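Homoserine dehydrogenase (Thermoplasma acidophilum, PDB 3ING) probably catalyses the NADP-dependent interconversion of aspartate semialdehyde and homoserine, a shared step of threonine and methionine biosynthesis. Local coordinates at residues V40-Y46 and R66-F72. Residues are numbered along the deposited sequence; the frame is centred on the assembly and turned at random.
Sequences VSDSRSY and RISDRAF. With NDP (NADPH dihydro-nicotinamide-adenine-dinucleotide phosphate), chain C.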
ATOM      1  N   VAL A  40     -21.676  15.453 -14.873  1.00 19.78           N
ATOM      2  CA  VAL A  40     -20.729  14.697 -15.696  1.00 21.39           C
ATOM      3  C   VAL A  40     -20.556  15.367 -17.036  1.00 23.35           C
ATOM      4  O   VAL A  40     -21.537  15.817 -17.617  1.00 23.09           O
ATOM      5  CB  VAL A  40     -21.166  13.203 -15.887  1.00 25.78           C
ATOM      6  CG1 VAL A  40     -22.534  13.100 -16.515  1.00 29.56           C
ATOM      7  CG2 VAL A  40     -20.140  12.448 -16.707  1.00 23.49           C
ATOM      8  N   SER A  41     -19.314  15.445 -17.516  1.00 21.72           N
ATOM      9  CA  SER A  41     -19.014  15.992 -18.854  1.00 22.03           C
ATOM     10  C   SER A  41     -18.010  15.214 -19.761  1.00 24.52           C
ATOM     11  O   SER A  41     -17.293  14.389 -19.317  1.00 21.92           O
ATOM     12  CB  SER A  41     -18.452  17.415 -18.726  1.00 18.89           C
ATOM     13  OG  SER A  41     -17.259  17.417 -17.913  1.00 22.41           O
ATOM     14  N   ASP A  42     -18.093  15.521 -21.084  1.00 25.66           N
ATOM     15  CA  ASP A  42     -17.071  15.261 -22.038  1.00 24.59           C
ATOM     16  C   ASP A  42     -16.799  16.633 -22.702  1.00 25.04           C
ATOM     17  O   ASP A  42     -17.222  17.654 -22.185  1.00 23.62           O
ATOM     18  CB  ASP A  42     -17.447  14.159 -23.034  1.00 22.24           C
ATOM     19  CG  ASP A  42     -18.675  14.474 -23.874  1.00 24.26           C
ATOM     20  OD1 ASP A  42     -19.000  15.654 -24.150  1.00 22.42           O
ATOM     21  OD2 ASP A  42     -19.270  13.487 -24.337  1.00 22.40           O
ATOM     22  N   SER A  43     -16.066  16.666 -23.802  1.00 24.85           N
ATOM     23  CA  SER A  43     -15.636  17.955 -24.343  1.00 23.89           C
ATOM     24  C   SER A  43     -16.782  18.752 -24.921  1.00 28.03           C
ATOM     25  O   SER A  43     -16.695  19.978 -24.999  1.00 27.52           O
ATOM     26  CB  SER A  43     -14.569  17.762 -25.421  1.00 24.03           C
ATOM     27  OG  SER A  43     -15.081  16.994 -26.494  1.00 26.97           O
ATOM     28  N   ARG A  44     -17.850  18.070 -25.319  1.00 25.98           N
ATOM     29  CA  ARG A  44     -18.964  18.735 -25.995  1.00 29.57           C
ATOM     30  C   ARG A  44     -20.284  18.809 -25.258  1.00 27.84           C
ATOM     31  O   ARG A  44     -21.087  19.671 -25.572  1.00 25.46           O
ATOM     32  CB  ARG A  44     -19.242  17.988 -27.289  1.00 31.77           C
ATOM     33  CG  ARG A  44     -18.110  18.031 -28.286  1.00 34.12           C
ATOM     34  CD  ARG A  44     -18.488  17.239 -29.529  1.00 48.26           C
ATOM     35  NE  ARG A  44     -18.417  15.789 -29.309  1.00 52.68           N
ATOM     36  CZ  ARG A  44     -18.947  14.863 -30.116  1.00 55.34           C
ATOM     37  NH1 ARG A  44     -19.598  15.195 -31.230  1.00 56.15           N
ATOM     38  NH2 ARG A  44     -18.816  13.579 -29.809  1.00 58.92           N
ATOM     39  N   SER A  45     -20.537  17.891 -24.324  1.00 26.49           N
ATOM     40  CA  SER A  45     -21.861  17.777 -23.659  1.00 23.08           C
ATOM     41  C   SER A  45     -21.752  17.520 -22.151  1.00 26.55           C
ATOM     42  O   SER A  45     -20.661  17.257 -21.598  1.00 26.34           O
ATOM     43  CB  SER A  45     -22.683  16.634 -24.288  1.00 23.81           C
ATOM     44  OG  SER A  45     -22.056  15.359 -24.116  1.00 24.25           O
ATOM     45  N   TYR A  46     -22.881  17.646 -21.467  1.00 23.37           N
ATOM     46  CA  TYR A  46     -22.906  17.346 -20.038  1.00 24.84           C
ATOM     47  C   TYR A  46     -24.289  16.946 -19.576  1.00 24.27           C
ATOM     48  O   TYR A  46     -25.295  17.130 -20.298  1.00 20.20           O
ATOM     49  CB  TYR A  46     -22.406  18.539 -19.210  1.00 24.04           C
ATOM     50  CG  TYR A  46     -23.413  19.654 -19.057  1.00 23.54           C
ATOM     51  CD1 TYR A  46     -23.602  20.574 -20.074  1.00 21.36           C
ATOM     52  CD2 TYR A  46     -24.129  19.823 -17.881  1.00 22.47           C
ATOM     53  CE1 TYR A  46     -24.502  21.590 -19.967  1.00 29.35           C
ATOM     54  CE2 TYR A  46     -25.037  20.873 -17.746  1.00 29.02           C
ATOM     55  CZ  TYR A  46     -25.224  21.741 -18.811  1.00 28.26           C
ATOM     56  OH  TYR A  46     -26.085  22.792 -18.744  1.00 29.50           O
ATOM     57  N   ARG A  66     -21.261  10.614 -27.113  1.00 26.54           N
ATOM     58  CA  ARG A  66     -21.551  11.825 -26.341  1.00 28.36           C
ATOM     59  C   ARG A  66     -22.295  11.514 -25.049  1.00 29.20           C
ATOM     60  O   ARG A  66     -23.055  10.557 -24.963  1.00 29.01           O
ATOM     61  CB  ARG A  66     -22.390  12.800 -27.126  1.00 32.08           C
ATOM     62  CG  ARG A  66     -21.651  13.471 -28.211  1.00 39.61           C
ATOM     63  CD  ARG A  66     -22.565  14.430 -28.953  1.00 59.03           C
ATOM     64  NE  ARG A  66     -23.926  13.907 -29.156  1.00 68.87           N
ATOM     65  CZ  ARG A  66     -24.294  13.000 -30.075  1.00 70.82           C
ATOM     66  NH1 ARG A  66     -23.414  12.430 -30.908  1.00 70.89           N
ATOM     67  NH2 ARG A  66     -25.565  12.636 -30.146  1.00 59.65           N
ATOM     68  N   ILE A  67     -22.060  12.344 -24.043  1.00 28.46           N
ATOM     69  CA  ILE A  67     -22.709  12.182 -22.755  1.00 27.54           C
ATOM     70  C   ILE A  67     -24.164  12.519 -22.851  1.00 29.89           C
ATOM     71  O   ILE A  67     -25.013  11.853 -22.235  1.00 30.74           O
ATOM     72  CB  ILE A  67     -22.069  13.099 -21.697  1.00 27.18           C
ATOM     73  CG1 ILE A  67     -20.696  12.523 -21.342  1.00 22.54           C
ATOM     74  CG2 ILE A  67     -22.995  13.247 -20.444  1.00 19.34           C
ATOM     75  CD1 ILE A  67     -20.795  11.213 -20.591  1.00 18.44           C
ATOM     76  N   SER A  68     -24.451  13.565 -23.598  1.00 30.21           N
ATOM     77  CA  SER A  68     -25.813  14.014 -23.767  1.00 31.37           C
ATOM     78  C   SER A  68     -25.900  14.876 -24.992  1.00 35.53           C
ATOM     79  O   SER A  68     -24.901  15.114 -25.676  1.00 35.87           O
ATOM     80  CB  SER A  68     -26.240  14.856 -22.580  1.00 33.26           C
ATOM     81  OG  SER A  68     -25.820  16.201 -22.738  1.00 28.88           O
ATOM     82  N   ASP A  69     -27.092  15.400 -25.243  1.00 36.21           N
ATOM     83  CA  ASP A  69     -27.299  16.273 -26.373  1.00 40.04           C
ATOM     84  C   ASP A  69     -27.516  17.679 -25.862  1.00 38.30           C
ATOM     85  O   ASP A  69     -28.294  18.432 -26.423  1.00 38.16           O
ATOM     86  CB  ASP A  69     -28.477  15.761 -27.212  1.00 42.25           C
ATOM     87  CG  ASP A  69     -28.180  14.388 -27.852  1.00 52.50           C
ATOM     88  OD1 ASP A  69     -27.595  14.386 -28.970  1.00 56.42           O
ATOM     89  OD2 ASP A  69     -28.527  13.337 -27.234  1.00 52.38           O
ATOM     90  N   ARG A  70     -26.777  18.004 -24.806  1.00 37.46           N
ATOM     91  CA  ARG A  70     -26.835  19.275 -24.083  1.00 37.38           C
ATOM     92  C   ARG A  70     -25.422  19.904 -23.975  1.00 38.14           C
ATOM     93  O   ARG A  70     -24.563  19.461 -23.172  1.00 34.77           O
ATOM     94  CB  ARG A  70     -27.413  18.964 -22.717  1.00 38.84           C
ATOM     95  CG  ARG A  70     -27.532  20.069 -21.727  1.00 41.56           C
ATOM     96  CD  ARG A  70     -28.549  19.581 -20.708  1.00 51.12           C
ATOM     97  NE  ARG A  70     -28.339  20.063 -19.347  1.00 56.74           N
ATOM     98  CZ  ARG A  70     -28.785  21.216 -18.862  1.00 57.58           C
ATOM     99  NH1 ARG A  70     -29.464  22.074 -19.636  1.00 60.74           N
ATOM    100  NH2 ARG A  70     -28.529  21.517 -17.587  1.00 60.28           N
ATOM    101  N   ALA A  71     -25.194  20.924 -24.810  1.00 36.70           N
ATOM    102  CA  ALA A  71     -23.894  21.567 -24.989  1.00 33.97           C
ATOM    103  C   ALA A  71     -23.215  22.035 -23.706  1.00 34.58           C
ATOM    104  O   ALA A  71     -23.796  22.743 -22.904  1.00 34.09           O
ATOM    105  CB  ALA A  71     -24.017  22.734 -25.961  1.00 31.85           C
ATOM    106  N   PHE A  72     -21.939  21.671 -23.579  1.00 35.93           N
ATOM    107  CA  PHE A  72     -21.097  22.027 -22.441  1.00 36.08           C
ATOM    108  C   PHE A  72     -20.187  23.200 -22.760  1.00 37.74           C
ATOM    109  O   PHE A  72     -19.412  23.136 -23.705  1.00 37.33           O
ATOM    110  CB  PHE A  72     -20.231  20.821 -22.095  1.00 35.66           C
ATOM    111  CG  PHE A  72     -19.340  21.012 -20.885  1.00 31.35           C
ATOM    112  CD1 PHE A  72     -19.890  21.181 -19.626  1.00 31.14           C
ATOM    113  CD2 PHE A  72     -17.960  20.979 -21.008  1.00 33.85           C
ATOM    114  CE1 PHE A  72     -19.092  21.314 -18.523  1.00 29.93           C
ATOM    115  CE2 PHE A  72     -17.151  21.111 -19.894  1.00 29.00           C
ATOM    116  CZ  PHE A  72     -17.724  21.270 -18.659  1.00 30.49           C
TER
HETATM  117  PA  NDP C 326      -9.294  10.610 -23.091  1.00 23.13           P
HETATM  118  O1A NDP C 326      -9.668   9.234 -23.468  1.00 20.48           O
HETATM  119  O2A NDP C 326      -8.798  11.484 -24.180  1.00 20.11           O
HETATM  120  O5B NDP C 326     -10.545  11.363 -22.413  1.00 21.40           O
HETATM  121  C5B NDP C 326     -10.573  12.726 -22.040  1.00 22.01           C
HETATM  122  C4B NDP C 326     -11.988  13.141 -21.669  1.00 22.11           C
HETATM  123  O4B NDP C 326     -12.065  14.515 -21.390  1.00 23.09           O
HETATM  124  C3B NDP C 326     -12.968  12.946 -22.835  1.00 20.62           C
HETATM  125  O3B NDP C 326     -14.292  12.761 -22.359  1.00 21.58           O
HETATM  126  C2B NDP C 326     -12.868  14.241 -23.568  1.00 19.44           C
HETATM  127  O2B NDP C 326     -13.983  14.546 -24.359  1.00 24.11           O
HETATM  128  C1B NDP C 326     -12.825  15.183 -22.395  1.00 18.91           C
HETATM  129  N9A NDP C 326     -12.212  16.478 -22.662  1.00 23.58           N
HETATM  130  C8A NDP C 326     -11.215  16.837 -23.526  1.00 26.33           C
HETATM  131  N7A NDP C 326     -10.964  18.171 -23.338  1.00 23.13           N
HETATM  132  C5A NDP C 326     -11.783  18.625 -22.378  1.00 26.50           C
HETATM  133  C6A NDP C 326     -11.925  19.892 -21.850  1.00 28.98           C
HETATM  134  N6A NDP C 326     -10.990  20.816 -22.054  1.00 41.16           N
HETATM  135  N1A NDP C 326     -12.847  20.018 -20.873  1.00 25.79           N
HETATM  136  C2A NDP C 326     -13.654  18.984 -20.445  1.00 29.38           C
HETATM  137  N3A NDP C 326     -13.522  17.707 -20.957  1.00 27.05           N
HETATM  138  C4A NDP C 326     -12.568  17.578 -21.925  1.00 22.86           C
HETATM  139  O3  NDP C 326      -8.204  10.572 -21.910  1.00 14.44           O
HETATM  140  PN  NDP C 326      -7.968   9.372 -20.866  1.00 19.47           P
HETATM  141  O1N NDP C 326      -7.151   8.307 -21.523  1.00 22.62           O
HETATM  142  O2N NDP C 326      -9.302   9.038 -20.277  1.00 19.22           O
HETATM  143  O5D NDP C 326      -7.024  10.057 -19.738  1.00 21.32           O
HETATM  144  C5D NDP C 326      -7.670  11.036 -18.923  1.00 22.36           C
HETATM  145  C4D NDP C 326      -6.657  11.606 -17.935  1.00 23.30           C
HETATM  146  O4D NDP C 326      -6.189  10.541 -17.140  1.00 22.88           O
HETATM  147  C3D NDP C 326      -5.435  12.201 -18.582  1.00 20.76           C
HETATM  148  O3D NDP C 326      -5.046  13.452 -18.004  1.00 18.82           O
HETATM  149  C2D NDP C 326      -4.369  11.135 -18.416  1.00 20.15           C
HETATM  150  O2D NDP C 326      -3.069  11.660 -18.384  1.00 20.22           O
HETATM  151  C1D NDP C 326      -4.771  10.520 -17.096  1.00 18.29           C
HETATM  152  N1N NDP C 326      -4.254   9.179 -16.892  1.00 18.16           N
HETATM  153  C2N NDP C 326      -4.544   8.198 -17.804  1.00 20.41           C
HETATM  154  C3N NDP C 326      -3.938   6.951 -17.767  1.00 24.90           C
HETATM  155  C7N NDP C 326      -4.409   5.898 -18.695  1.00 27.90           C
HETATM  156  O7N NDP C 326      -4.402   4.611 -18.204  1.00 34.74           O
HETATM  157  N7N NDP C 326      -4.930   6.177 -19.883  1.00 26.05           N
HETATM  158  C4N NDP C 326      -3.190   6.484 -16.523  1.00 25.56           C
HETATM  159  C5N NDP C 326      -2.962   7.625 -15.571  1.00 19.13           C
HETATM  160  C6N NDP C 326      -3.506   8.890 -15.777  1.00 17.90           C
HETATM  161  P2B NDP C 326     -14.571  13.558 -25.477  1.00 35.51           P
HETATM  162  O1X NDP C 326     -15.567  14.474 -26.134  1.00 36.04           O
HETATM  163  O2X NDP C 326     -15.089  12.217 -24.880  1.00 27.68           O
HETATM  164  O3X NDP C 326     -13.397  13.278 -26.360  1.00 20.80           O
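One face of the Phe72 ring takes Ser41 CB, a CH-pi contact 3.9 Å from the ring centroid and nearly on its normal. This is the turn after the second strand of the Rossmann-type NADPH domain, strand 34-41, packed against the loop that follows helix 54-64. The Tyr46 and Phe72 rings meet obliquely, planes 57° apart, neither stacked nor edge-to-face. Ala71 O is at the edge of the Tyr46 ring. Tyr46 OH lies over one face of the Arg70 guanidinium, 3.0 Å from Arg70 NH2, at an angle too poor for a hydrogen bond. Over one face of the Arg44 guanidinium sits Arg66 CG; NADPH O1X lies near its plane, off the edge, too far for a hydrogen bond.

The turn is folded round Asp42. Its chi1 of 61° brings the carboxylate back over the turn, where OD1 accepts from Arg44 N and Ser45 N, an Asx turn and Asx motif, and from Ser45 OG. Asp42 OD2 takes Ile67 N at 3.0 Å from above the carboxylate plane and is salt-bridged to Lys61, which also binds NADPH. This hold is consistent with keeping Ser43 in place, whose N and OG bind the 2'-phosphate group; Ser43 OG is 2.6 Å from NADPH O1X.

Backbone bonds from Phe72 N to Arg44 O and from Tyr46 N to Arg70 O join the two loops at a single bridge. Ser45 OG receives Ser68 N at 3.0 Å. Ser68 OG accepts from Arg70 N in an ST turn and donates to Tyr46 O at 2.7 Å.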